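Local coordinates for thiosulfate sulfurtransferase (Pseudomonas aeruginosa, PDB 1YT8), which probably transfers sulfur from thiosulfate to cyanide, yielding thiocyanate and sulfite, as rhodaneses do, at residues Pro371-Ala376 / Ser439-Arg444; Ile379-Leu384 / Phe459-Gly464; Pro391-Leu396 / Ala430-Leu435; Leu424-Thr429 / Ala483-Asp488. One frame throughout, in Å; residues are numbered along the deposited sequence.

Contact 1: residues Pro371-Ala376 / Ser439-Arg444; sequences PRQPRA and SSLLAR
R444 reaches across to the backbone of P374: its NH1 donates to P374 O at 2.9 Å with an N-H...O angle of 155°. The oxygen meets the guanidinium at its edge, 13° out of the plane, and the nitrogen lies in the carbonyl plane. R444 CD also lies close to this oxygen, 3.3 Å from P374 O. Beside it, the proline ring brings CG to 3.8 Å from R444 CG, while Q373 runs across the arginine at about a right angle, its CG 3.5 Å from R444 CD. A376 closes in from beyond, CB 3.8 Å from R444 NH1. A water also joins these two residues, donating to A376 O at 3.1 Å and taking a weak bond from R444 NH1.

The shape of R444 follows from a straight start, with CG anti to the backbone N, and a bend at chi3 (-74°) that swings the guanidinium back toward the loop. The backbone of R444 belongs to the first turn of helix 441-454, where R444 N bonds to S440 O. That helix follows the loop after strand 432-436, which is where rhodanese domains carry their active-site loop; C437 lies there and touches L442. The linker 371-376 leads into edge strand 378-379, and Q373, P374 and A376 touch the first turn of the helix through R444.

Further out, L460 of strand 458-461 backs A376, A443 and R444, and F445 lies against P371, Q373 and P374. R375 turns away to a salt bridge with D377, and both P371 and L441 touch helix 51-58.

Contact 2: residues Ile379-Leu384 / Phe459-Gly464; sequences IDPTTL and FLLDGG
I379 and L461 pair as a parallel bridge, held by two backbone hydrogen bonds: I379 N donates to L460 O at 3.0 Å, and D462 N to I379 O at 2.9 Å, the second much straighter (171° against 144°).

Apolar packing gathers round L461. Its CG lies anti to the backbone N (chi1 -179°), which carries CD1 back over the chain of the other segment, 3.5 Å from I379 O. There L384 CD2 meets it at 3.9 Å, the two leucines crossing at about a right angle, and P381 adds its ring through CG at 4.1 Å from L461 CD1. Further along the same face I379 CG2 comes to 4.2 Å from F459 CB, and the F459 ring stacks edge-to-face with W387.

This is the edge of a five-stranded parallel rhodanese sheet: short strand 378-379 joins strand 458-461, then the chain turns at once into helix 381-387. P381 and L384 pack on L461 and are themselves met by A467 and W468 of helix 464-470.

At the exposed edge of the contact two acids come together. D380 OD1 and D462 OD2 lie 3.9 Å apart, side by side and pointing the same way, a probably unfavourable pair.

Contact 3: residues Pro391-Leu396 / Ala430-Leu435; sequences PGTRVL and AERYVL
L396 and L435 pack tightly at the inner end of this strand pair, lying side by side and pointing the same way, with L396 CD1 3.8 Å from L435 CD2. Y433 shares their face of the sheet. Its CD1 comes within 3.7 Å of R394 CB, and A430 CB sits over one face of the ring, offset toward the rim. L424 and L427 cover L396 on this side of the sheet, and L424 also touches Y433. The backbones run parallel and in register, R394 N bonding to R432 O, V434 N to R394 O at 2.9 Å, and L396 N to V434 O. Strands 393-397 and 432-436 are interior neighbours of the parallel rhodanese sheet.

Toward the start of both strands the packing gives way to polar contacts and water. G392 O takes E431 N at 2.8 Å and a weaker bond from R432 N. On the face of V395 and V434, R432 runs extended from CG, so that NE donates a hydrogen bond to T393 OG1 (2.8 Å, 157°), near the guanidinium plane. A water links T393 OG1, 2.6 Å away, with R432 NH2, and W387 makes a cation-pi contact with the same arginine.

Contact 4: residues Leu424-Thr429 / Ala483-Asp488; sequences LERLGT and ASPRID
A483 O receives R426 NH1, a weak hydrogen bond at 3.3 Å with an N-H...O angle of 152°. R426 CD also comes within 3.6 Å of A483 O. A483 C sits in plane at the edge of the guanidinium, and S484 CA and P485 CD continue along that edge at 4.1 and 4.3 Å from R426 NH1. The arginine chain runs extended from CG to NE between helix and loop.

The apolar half is small. The methyl of A483 nestles into the fork of L427, A483 CB lying 3.8 Å from L427 CD1 and 4.0 Å from L427 CD2. The leucine branch also touches A413 and L396.

A423 of the same helix also touches A483. S484 is held separately, its OG bonded to L416 N, and the backbone of A483 bonds to W414. Helix 420-427 finishes here: G428, with positive phi, leaves the helical path, and L427 O accepts R394 NH2. What results is the start of loop 483-488 placed against the end of helix 420-427 and edge strand 413-414 of a rhodanese-type alpha/beta sheet, the loop going on through a backbone bond of I487 to D33 in the first rhodanese-like domain.

Overall arrangement
All four contacts gather round the last of the four parallel sheets; contacts 2 and 3 lie in it, with centres about 12 Å apart, and share it directly: F459 N meets Y433 O and F459 O meets L435 N, both at 2.8 Å, probably hydrogen bonds. Contact 1 lies against both, A443 CB packing 3.6 Å from L460 CD1 and A443 O 3.6 Å from L435 CD1. Contact 4 packs on contact 3, where L396 CD2 is 3.5 Å from L427 CD1, but stays about 9 Å from contact 1 at the nearest atoms. The bound sulfite is held by another domain's loop, C193 to R198, with Q312; none of the four contacts supplies a residue to that pocket.

Contact 1: residues Pro371-Ala376 / Ser439-Arg444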
loop_
_atom_site.group_PDB
_atom_site.type_symbol
_atom_site.label_atom_id
_atom_site.label_comp_id
_atom_site.label_asym_id
_atom_site.label_seq_id
_atom_site.Cartn_x
_atom_site.Cartn_y
_atom_site.Cartn_z
ATOM N N PRO A 371 3.693 18.334 7.200
ATOM C CA PRO A 371 4.658 19.362 7.589
ATOM C C PRO A 371 3.925 20.704 7.512
ATOM O O PRO A 371 2.732 20.739 7.210
ATOM C CB PRO A 371 5.748 19.221 6.533
ATOM C CG PRO A 371 4.973 18.820 5.316
ATOM C CD PRO A 371 3.996 17.802 5.858
ATOM N N ARG A 372 4.620 21.802 7.786
ATOM C CA ARG A 372 3.980 23.107 7.726
ATOM C C ARG A 372 3.474 23.360 6.309
ATOM O O ARG A 372 4.177 23.093 5.336
ATOM C CB ARG A 372 4.966 24.205 8.145
ATOM C CG ARG A 372 4.415 25.622 7.999
ATOM C CD ARG A 372 5.268 26.669 8.723
ATOM N NE ARG A 372 6.690 26.584 8.393
ATOM C CZ ARG A 372 7.576 25.853 9.068
ATOM N NH1 ARG A 372 7.193 25.140 10.121
ATOM N NH2 ARG A 372 8.848 25.835 8.691
ATOM N N GLN A 373 2.247 23.859 6.200
ATOM C CA GLN A 373 1.639 24.153 4.903
ATOM C C GLN A 373 2.210 25.446 4.329
ATOM O O GLN A 373 2.142 26.490 4.972
ATOM C CB GLN A 373 0.121 24.317 5.055
ATOM C CG GLN A 373 -0.719 23.294 4.305
ATOM C CD GLN A 373 -0.706 21.932 4.962
ATOM O OE1 GLN A 373 0.355 21.341 5.168
ATOM N NE2 GLN A 373 -1.888 21.422 5.296
ATOM N N PRO A 374 2.786 25.395 3.116
ATOM C CA PRO A 374 3.339 26.624 2.535
ATOM C C PRO A 374 2.235 27.630 2.217
ATOM O O PRO A 374 1.078 27.258 2.022
ATOM C CB PRO A 374 4.059 26.125 1.281
ATOM C CG PRO A 374 3.292 24.897 0.911
ATOM C CD PRO A 374 3.055 24.237 2.248
ATOM N N ARG A 375 2.594 28.906 2.167
ATOM C CA ARG A 375 1.613 29.943 1.887
ATOM C C ARG A 375 1.302 30.035 0.399
ATOM O O ARG A 375 2.129 29.693 -0.443
ATOM C CB ARG A 375 2.114 31.298 2.385
ATOM C CG ARG A 375 1.095 32.406 2.202
ATOM C CD ARG A 375 1.639 33.767 2.599
ATOM N NE ARG A 375 0.675 34.817 2.283
ATOM C CZ ARG A 375 0.216 35.064 1.060
ATOM N NH1 ARG A 375 0.637 34.339 0.030
ATOM N NH2 ARG A 375 -0.670 36.031 0.864
ATOM N N ALA A 376 0.097 30.492 0.081
ATOM C CA ALA A 376 -0.310 30.638 -1.306
ATOM C C ALA A 376 -1.492 31.580 -1.439
ATOM O O ALA A 376 -2.352 31.646 -0.557
ATOM C CB ALA A 376 -0.669 29.270 -1.895
ATOM N N SER A 439 -8.244 18.273 -3.536
ATOM C CA SER A 439 -8.621 19.208 -2.483
ATOM C C SER A 439 -7.758 20.463 -2.419
ATOM O O SER A 439 -8.029 21.348 -1.612
ATOM C CB SER A 439 -8.536 18.498 -1.136
ATOM O OG SER A 439 -7.191 18.113 -0.880
ATOM N N SER A 440 -6.720 20.509 -3.254
ATOM C CA SER A 440 -5.756 21.617 -3.337
ATOM C C SER A 440 -4.533 21.361 -2.456
ATOM O O SER A 440 -3.581 22.138 -2.464
ATOM C CB SER A 440 -6.384 22.960 -2.938
ATOM O OG SER A 440 -6.443 23.112 -1.525
ATOM N N LEU A 441 -4.552 20.260 -1.712
ATOM C CA LEU A 441 -3.445 19.931 -0.820
ATOM C C LEU A 441 -2.103 19.744 -1.523
ATOM O O LEU A 441 -1.119 20.389 -1.165
ATOM C CB LEU A 441 -3.761 18.673 -0.007
ATOM C CG LEU A 441 -2.646 18.253 0.960
ATOM C CD1 LEU A 441 -2.311 19.406 1.897
ATOM C CD2 LEU A 441 -3.084 17.029 1.747
ATOM N N LEU A 442 -2.056 18.858 -2.511
ATOM C CA LEU A 442 -0.805 18.624 -3.218
ATOM C C LEU A 442 -0.389 19.823 -4.057
ATOM O O LEU A 442 0.794 20.147 -4.141
ATOM C CB LEU A 442 -0.906 17.388 -4.112
ATOM C CG LEU A 442 0.362 17.100 -4.931
ATOM C CD1 LEU A 442 1.602 17.203 -4.044
ATOM C CD2 LEU A 442 0.259 15.716 -5.559
ATOM N N ALA A 443 -1.363 20.487 -4.670
ATOM C CA ALA A 443 -1.074 21.650 -5.503
ATOM C C ALA A 443 -0.418 22.781 -4.708
ATOM O O ALA A 443 0.421 23.515 -5.241
ATOM C CB ALA A 443 -2.358 22.148 -6.171
ATOM N N ARG A 444 -0.797 22.914 -3.439
ATOM C CA ARG A 444 -0.243 23.952 -2.572
ATOM C C ARG A 444 1.273 23.811 -2.420
ATOM O O ARG A 444 1.996 24.805 -2.391
ATOM C CB ARG A 444 -0.907 23.902 -1.186
ATOM C CG ARG A 444 -0.362 24.935 -0.193
ATOM C CD ARG A 444 -1.031 24.826 1.176
ATOM N NE ARG A 444 -2.403 25.340 1.196
ATOM C CZ ARG A 444 -2.723 26.629 1.286
ATOM N NH1 ARG A 444 -1.772 27.554 1.368
ATOM N NH2 ARG A 444 -3.997 26.998 1.299
HETATM O O HOH W 1 -2.453 30.633 2.388
#

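Contact 2: residues Ile379-Leu384 / Phe459-Gly464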
loop_
_atom_site.group_PDB
_atom_site.type_symbol
_atom_site.label_atom_id
_atom_site.label_comp_id
_atom_site.label_asym_id
_atom_site.label_seq_id
_atom_site.Cartn_x
_atom_site.Cartn_y
_atom_site.Cartn_z
ATOM N N ILE A 379 -7.742 31.532 -5.098
ATOM C CA ILE A 379 -8.759 32.075 -5.979
ATOM C C ILE A 379 -9.980 31.164 -5.862
ATOM O O ILE A 379 -9.843 29.941 -5.829
ATOM C CB ILE A 379 -8.254 32.111 -7.440
ATOM C CG1 ILE A 379 -9.335 32.686 -8.357
ATOM C CG2 ILE A 379 -7.847 30.710 -7.889
ATOM C CD1 ILE A 379 -8.895 32.824 -9.808
ATOM N N ASP A 380 -11.166 31.759 -5.776
ATOM C CA ASP A 380 -12.399 30.988 -5.654
ATOM C C ASP A 380 -12.781 30.384 -7.001
ATOM O O ASP A 380 -12.463 30.934 -8.051
ATOM C CB ASP A 380 -13.549 31.878 -5.157
ATOM C CG ASP A 380 -13.233 32.570 -3.840
ATOM O OD1 ASP A 380 -12.840 31.876 -2.877
ATOM O OD2 ASP A 380 -13.384 33.811 -3.765
ATOM N N PRO A 381 -13.473 29.235 -6.985
ATOM C CA PRO A 381 -13.899 28.561 -8.214
ATOM C C PRO A 381 -14.644 29.469 -9.199
ATOM O O PRO A 381 -14.368 29.446 -10.396
ATOM C CB PRO A 381 -14.774 27.425 -7.692
ATOM C CG PRO A 381 -14.086 27.057 -6.409
ATOM C CD PRO A 381 -13.782 28.413 -5.800
ATOM N N THR A 382 -15.582 30.269 -8.698
ATOM C CA THR A 382 -16.342 31.160 -9.571
ATOM C C THR A 382 -15.454 32.223 -10.216
ATOM O O THR A 382 -15.702 32.653 -11.339
ATOM C CB THR A 382 -17.500 31.850 -8.811
ATOM O OG1 THR A 382 -16.982 32.581 -7.694
ATOM C CG2 THR A 382 -18.498 30.814 -8.311
ATOM N N THR A 383 -14.417 32.652 -9.503
ATOM C CA THR A 383 -13.502 33.648 -10.049
ATOM C C THR A 383 -12.685 32.989 -11.154
ATOM O O THR A 383 -12.452 33.579 -12.205
ATOM C CB THR A 383 -12.549 34.182 -8.969
ATOM O OG1 THR A 383 -13.313 34.817 -7.937
ATOM C CG2 THR A 383 -11.571 35.191 -9.564
ATOM N N LEU A 384 -12.254 31.756 -10.910
ATOM C CA LEU A 384 -11.479 31.027 -11.905
ATOM C C LEU A 384 -12.303 30.858 -13.178
ATOM O O LEU A 384 -11.789 31.005 -14.284
ATOM C CB LEU A 384 -11.071 29.650 -11.376
ATOM C CG LEU A 384 -10.379 28.762 -12.418
ATOM C CD1 LEU A 384 -9.132 29.464 -12.942
ATOM C CD2 LEU A 384 -10.027 27.413 -11.807
ATOM N N PHE A 459 -1.485 31.024 -8.597
ATOM C CA PHE A 459 -2.559 30.951 -7.612
ATOM C C PHE A 459 -2.981 29.517 -7.326
ATOM O O PHE A 459 -2.766 28.619 -8.143
ATOM C CB PHE A 459 -3.778 31.724 -8.114
ATOM C CG PHE A 459 -3.563 33.203 -8.188
ATOM C CD1 PHE A 459 -4.010 34.036 -7.167
ATOM C CD2 PHE A 459 -2.885 33.764 -9.266
ATOM C CE1 PHE A 459 -3.783 35.413 -7.223
ATOM C CE2 PHE A 459 -2.653 35.137 -9.329
ATOM C CZ PHE A 459 -3.103 35.960 -8.306
ATOM N N LEU A 460 -3.593 29.322 -6.163
ATOM C CA LEU A 460 -4.082 28.016 -5.743
ATOM C C LEU A 460 -5.605 28.054 -5.728
ATOM O O LEU A 460 -6.201 28.954 -5.135
ATOM C CB LEU A 460 -3.579 27.684 -4.335
ATOM C CG LEU A 460 -4.033 26.345 -3.749
ATOM C CD1 LEU A 460 -3.410 25.208 -4.550
ATOM C CD2 LEU A 460 -3.610 26.251 -2.276
ATOM N N LEU A 461 -6.232 27.087 -6.388
ATOM C CA LEU A 461 -7.686 27.026 -6.410
ATOM C C LEU A 461 -8.165 26.647 -5.013
ATOM O O LEU A 461 -7.837 25.569 -4.506
ATOM C CB LEU A 461 -8.162 25.987 -7.428
ATOM C CG LEU A 461 -9.680 25.836 -7.575
ATOM C CD1 LEU A 461 -10.292 27.177 -7.952
ATOM C CD2 LEU A 461 -9.995 24.795 -8.640
ATOM N N ASP A 462 -8.929 27.543 -4.395
ATOM C CA ASP A 462 -9.460 27.337 -3.050
ATOM C C ASP A 462 -10.366 26.109 -3.013
ATOM O O ASP A 462 -11.461 26.126 -3.572
ATOM C CB ASP A 462 -10.268 28.566 -2.620
ATOM C CG ASP A 462 -10.345 28.726 -1.109
ATOM O OD1 ASP A 462 -10.435 27.706 -0.392
ATOM O OD2 ASP A 462 -10.329 29.884 -0.639
ATOM N N GLY A 463 -9.909 25.045 -2.360
ATOM C CA GLY A 463 -10.715 23.836 -2.268
ATOM C C GLY A 463 -10.508 22.841 -3.398
ATOM O O GLY A 463 -11.133 21.777 -3.425
ATOM N N GLY A 464 -9.638 23.186 -4.342
ATOM C CA GLY A 464 -9.361 22.295 -5.454
ATOM C C GLY A 464 -10.537 21.965 -6.356
ATOM O O GLY A 464 -11.579 22.621 -6.320
#

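Contact 3: residues Pro391-Leu396 / Ala430-Leu435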
loop_
_atom_site.group_PDB
_atom_site.type_symbol
_atom_site.label_atom_id
_atom_site.label_comp_id
_atom_site.label_asym_id
_atom_site.label_seq_id
_atom_site.Cartn_x
_atom_site.Cartn_y
_atom_site.Cartn_z
ATOM N N PRO A 391 -8.427 33.961 -22.883
ATOM C CA PRO A 391 -7.172 33.206 -22.886
ATOM C C PRO A 391 -6.132 33.840 -21.965
ATOM O O PRO A 391 -6.270 34.999 -21.570
ATOM C CB PRO A 391 -6.753 33.239 -24.353
ATOM C CG PRO A 391 -7.295 34.562 -24.820
ATOM C CD PRO A 391 -8.672 34.585 -24.195
ATOM N N GLY A 392 -5.103 33.075 -21.615
ATOM C CA GLY A 392 -4.056 33.593 -20.754
ATOM C C GLY A 392 -3.916 32.891 -19.414
ATOM O O GLY A 392 -2.892 33.030 -18.742
ATOM N N THR A 393 -4.938 32.141 -19.013
ATOM C CA THR A 393 -4.891 31.438 -17.739
ATOM C C THR A 393 -4.608 29.958 -17.942
ATOM O O THR A 393 -5.357 29.267 -18.637
ATOM C CB THR A 393 -6.219 31.578 -16.966
ATOM O OG1 THR A 393 -6.459 32.959 -16.668
ATOM C CG2 THR A 393 -6.165 30.791 -15.665
ATOM N N ARG A 394 -3.525 29.475 -17.339
ATOM C CA ARG A 394 -3.161 28.066 -17.446
ATOM C C ARG A 394 -3.494 27.335 -16.150
ATOM O O ARG A 394 -3.037 27.713 -15.067
ATOM C CB ARG A 394 -1.670 27.907 -17.757
ATOM C CG ARG A 394 -1.197 26.449 -17.790
ATOM C CD ARG A 394 -1.919 25.651 -18.877
ATOM N NE ARG A 394 -1.425 25.975 -20.212
ATOM C CZ ARG A 394 -2.002 25.582 -21.345
ATOM N NH1 ARG A 394 -3.106 24.847 -21.318
ATOM N NH2 ARG A 394 -1.463 25.915 -22.508
ATOM N N VAL A 395 -4.312 26.298 -16.264
ATOM C CA VAL A 395 -4.696 25.511 -15.103
ATOM C C VAL A 395 -3.913 24.205 -15.118
ATOM O O VAL A 395 -3.939 23.472 -16.103
ATOM C CB VAL A 395 -6.203 25.191 -15.116
ATOM C CG1 VAL A 395 -6.555 24.283 -13.939
ATOM C CG2 VAL A 395 -7.007 26.485 -15.043
ATOM N N LEU A 396 -3.208 23.934 -14.023
ATOM C CA LEU A 396 -2.418 22.718 -13.884
ATOM C C LEU A 396 -3.080 21.817 -12.847
ATOM O O LEU A 396 -3.348 22.252 -11.726
ATOM C CB LEU A 396 -0.995 23.063 -13.431
ATOM C CG LEU A 396 -0.217 24.037 -14.316
ATOM C CD1 LEU A 396 1.204 24.184 -13.777
ATOM C CD2 LEU A 396 -0.199 23.526 -15.757
ATOM N N ALA A 430 2.049 31.635 -20.122
ATOM C CA ALA A 430 0.734 32.030 -19.646
ATOM C C ALA A 430 0.873 33.353 -18.910
ATOM O O ALA A 430 1.974 33.735 -18.511
ATOM C CB ALA A 430 0.175 30.970 -18.710
ATOM N N GLU A 431 -0.241 34.054 -18.738
ATOM C CA GLU A 431 -0.218 35.322 -18.029
ATOM C C GLU A 431 -0.338 35.033 -16.537
ATOM O O GLU A 431 0.090 35.827 -15.698
ATOM C CB GLU A 431 -1.366 36.219 -18.505
ATOM C CG GLU A 431 -1.306 36.500 -20.005
ATOM C CD GLU A 431 -2.183 37.660 -20.441
ATOM O OE1 GLU A 431 -3.411 37.608 -20.224
ATOM O OE2 GLU A 431 -1.635 38.629 -21.011
ATOM N N ARG A 432 -0.898 33.868 -16.218
ATOM C CA ARG A 432 -1.084 33.464 -14.832
ATOM C C ARG A 432 -1.414 31.976 -14.748
ATOM O O ARG A 432 -2.041 31.415 -15.649
ATOM C CB ARG A 432 -2.216 34.280 -14.205
ATOM C CG ARG A 432 -3.502 34.246 -15.019
ATOM C CD ARG A 432 -4.440 35.389 -14.656
ATOM N NE ARG A 432 -5.652 35.369 -15.471
ATOM C CZ ARG A 432 -6.587 36.316 -15.452
ATOM N NH1 ARG A 432 -6.452 37.368 -14.657
ATOM N NH2 ARG A 432 -7.660 36.211 -16.227
ATOM N N TYR A 433 -0.988 31.346 -13.658
ATOM C CA TYR A 433 -1.232 29.925 -13.441
ATOM C C TYR A 433 -2.129 29.711 -12.235
ATOM O O TYR A 433 -2.040 30.436 -11.245
ATOM C CB TYR A 433 0.083 29.188 -13.181
ATOM C CG TYR A 433 1.020 29.107 -14.358
ATOM C CD1 TYR A 433 0.979 28.023 -15.236
ATOM C CD2 TYR A 433 1.968 30.102 -14.581
ATOM C CE1 TYR A 433 1.867 27.934 -16.306
ATOM C CE2 TYR A 433 2.854 30.025 -15.647
ATOM C CZ TYR A 433 2.801 28.940 -16.505
ATOM O OH TYR A 433 3.680 28.877 -17.557
ATOM N N VAL A 434 -2.991 28.705 -12.327
ATOM C CA VAL A 434 -3.876 28.343 -11.234
ATOM C C VAL A 434 -3.656 26.846 -11.038
ATOM O O VAL A 434 -3.826 26.062 -11.971
ATOM C CB VAL A 434 -5.354 28.610 -11.572
ATOM C CG1 VAL A 434 -6.235 28.129 -10.421
ATOM C CG2 VAL A 434 -5.573 30.105 -11.808
ATOM N N LEU A 435 -3.254 26.457 -9.833
ATOM C CA LEU A 435 -2.982 25.051 -9.549
ATOM C C LEU A 435 -4.130 24.383 -8.798
ATOM O O LEU A 435 -4.762 24.993 -7.936
ATOM C CB LEU A 435 -1.693 24.926 -8.731
ATOM C CG LEU A 435 -0.528 25.843 -9.139
ATOM C CD1 LEU A 435 0.689 25.479 -8.302
ATOM C CD2 LEU A 435 -0.214 25.707 -10.624
HETATM O O HOH W 2 -7.467 34.351 -18.596
#

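Contact 4: residues Leu424-Thr429 / Ala483-Asp488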
loop_
_atom_site.group_PDB
_atom_site.type_symbol
_atom_site.label_atom_id
_atom_site.label_comp_id
_atom_site.label_asym_id
_atom_site.label_seq_id
_atom_site.Cartn_x
_atom_site.Cartn_y
_atom_site.Cartn_z
ATOM N N LEU A 424 5.859 22.780 -18.120
ATOM C CA LEU A 424 5.686 24.205 -18.359
ATOM C C LEU A 424 6.224 24.611 -19.726
ATOM O O LEU A 424 5.633 25.453 -20.404
ATOM C CB LEU A 424 6.370 25.010 -17.248
ATOM C CG LEU A 424 5.771 24.826 -15.851
ATOM C CD1 LEU A 424 6.580 25.615 -14.832
ATOM C CD2 LEU A 424 4.322 25.286 -15.850
ATOM N N GLU A 425 7.343 24.015 -20.132
ATOM C CA GLU A 425 7.922 24.317 -21.434
ATOM C C GLU A 425 6.927 23.905 -22.514
ATOM O O GLU A 425 6.652 24.674 -23.435
ATOM C CB GLU A 425 9.240 23.562 -21.634
ATOM C CG GLU A 425 10.324 23.933 -20.641
ATOM C CD GLU A 425 11.631 23.206 -20.898
ATOM O OE1 GLU A 425 11.596 21.993 -21.201
ATOM O OE2 GLU A 425 12.698 23.843 -20.782
ATOM N N ARG A 426 6.382 22.696 -22.390
ATOM C CA ARG A 426 5.411 22.185 -23.359
ATOM C C ARG A 426 4.151 23.042 -23.466
ATOM O O ARG A 426 3.661 23.304 -24.566
ATOM C CB ARG A 426 5.002 20.749 -23.001
ATOM C CG ARG A 426 6.040 19.702 -23.352
ATOM C CD ARG A 426 5.629 18.312 -22.870
ATOM N NE ARG A 426 6.600 17.307 -23.297
ATOM C CZ ARG A 426 6.643 16.057 -22.846
ATOM N NH1 ARG A 426 5.769 15.639 -21.940
ATOM N NH2 ARG A 426 7.557 15.217 -23.317
ATOM N N LEU A 427 3.628 23.472 -22.325
ATOM C CA LEU A 427 2.413 24.274 -22.295
ATOM C C LEU A 427 2.602 25.700 -22.805
ATOM O O LEU A 427 1.626 26.423 -23.028
ATOM C CB LEU A 427 1.844 24.280 -20.877
ATOM C CG LEU A 427 1.358 22.893 -20.439
ATOM C CD1 LEU A 427 1.067 22.872 -18.949
ATOM C CD2 LEU A 427 0.113 22.521 -21.240
ATOM N N GLY A 428 3.856 26.098 -22.993
ATOM C CA GLY A 428 4.135 27.430 -23.495
ATOM C C GLY A 428 4.204 28.469 -22.396
ATOM O O GLY A 428 4.769 28.225 -21.331
ATOM N N THR A 429 3.642 29.640 -22.657
ATOM C CA THR A 429 3.651 30.703 -21.666
ATOM C C THR A 429 2.219 31.047 -21.297
ATOM O O THR A 429 1.287 30.770 -22.055
ATOM C CB THR A 429 4.355 31.970 -22.198
ATOM O OG1 THR A 429 3.634 32.486 -23.322
ATOM C CG2 THR A 429 5.779 31.645 -22.626
ATOM N N ALA A 483 0.339 17.082 -20.108
ATOM C CA ALA A 483 1.596 17.799 -20.274
ATOM C C ALA A 483 2.772 16.983 -19.743
ATOM O O ALA A 483 3.922 17.417 -19.809
ATOM C CB ALA A 483 1.520 19.142 -19.561
ATOM N N SER A 484 2.467 15.803 -19.212
ATOM C CA SER A 484 3.474 14.892 -18.669
ATOM C C SER A 484 3.076 13.472 -19.053
ATOM O O SER A 484 1.920 13.213 -19.366
ATOM C CB SER A 484 3.527 14.980 -17.137
ATOM O OG SER A 484 3.934 16.257 -16.681
ATOM N N PRO A 485 4.032 12.531 -19.035
ATOM C CA PRO A 485 3.716 11.141 -19.386
ATOM C C PRO A 485 2.989 10.458 -18.222
ATOM O O PRO A 485 3.312 10.707 -17.064
ATOM C CB PRO A 485 5.092 10.537 -19.647
ATOM C CG PRO A 485 5.954 11.264 -18.647
ATOM C CD PRO A 485 5.478 12.699 -18.793
ATOM N N ARG A 486 2.008 9.606 -18.523
ATOM C CA ARG A 486 1.270 8.914 -17.466
ATOM C C ARG A 486 2.059 7.744 -16.895
ATOM O O ARG A 486 1.821 6.590 -17.250
ATOM C CB ARG A 486 -0.085 8.402 -17.972
ATOM C CG ARG A 486 -1.118 9.485 -18.209
ATOM C CD ARG A 486 -2.488 8.893 -18.534
ATOM N NE ARG A 486 -3.096 8.214 -17.391
ATOM C CZ ARG A 486 -4.313 7.674 -17.405
ATOM N NH1 ARG A 486 -5.050 7.732 -18.505
ATOM N NH2 ARG A 486 -4.801 7.091 -16.317
ATOM N N ILE A 487 2.997 8.050 -16.007
ATOM C CA ILE A 487 3.818 7.024 -15.373
ATOM C C ILE A 487 3.630 7.044 -13.859
ATOM O O ILE A 487 4.395 6.412 -13.125
ATOM C CB ILE A 487 5.315 7.250 -15.672
ATOM C CG1 ILE A 487 5.731 8.650 -15.200
ATOM C CG2 ILE A 487 5.582 7.066 -17.161
ATOM C CD1 ILE A 487 7.223 8.923 -15.289
ATOM N N ASP A 488 2.609 7.761 -13.392
ATOM C CA ASP A 488 2.373 7.869 -11.962
ATOM C C ASP A 488 1.792 6.620 -11.309
ATOM O O ASP A 488 1.787 6.511 -10.084
ATOM C CB ASP A 488 1.514 9.112 -11.646
ATOM C CG ASP A 488 0.143 9.093 -12.313
ATOM O OD1 ASP A 488 -0.001 8.546 -13.425
ATOM O OD2 ASP A 488 -0.798 9.665 -11.723
#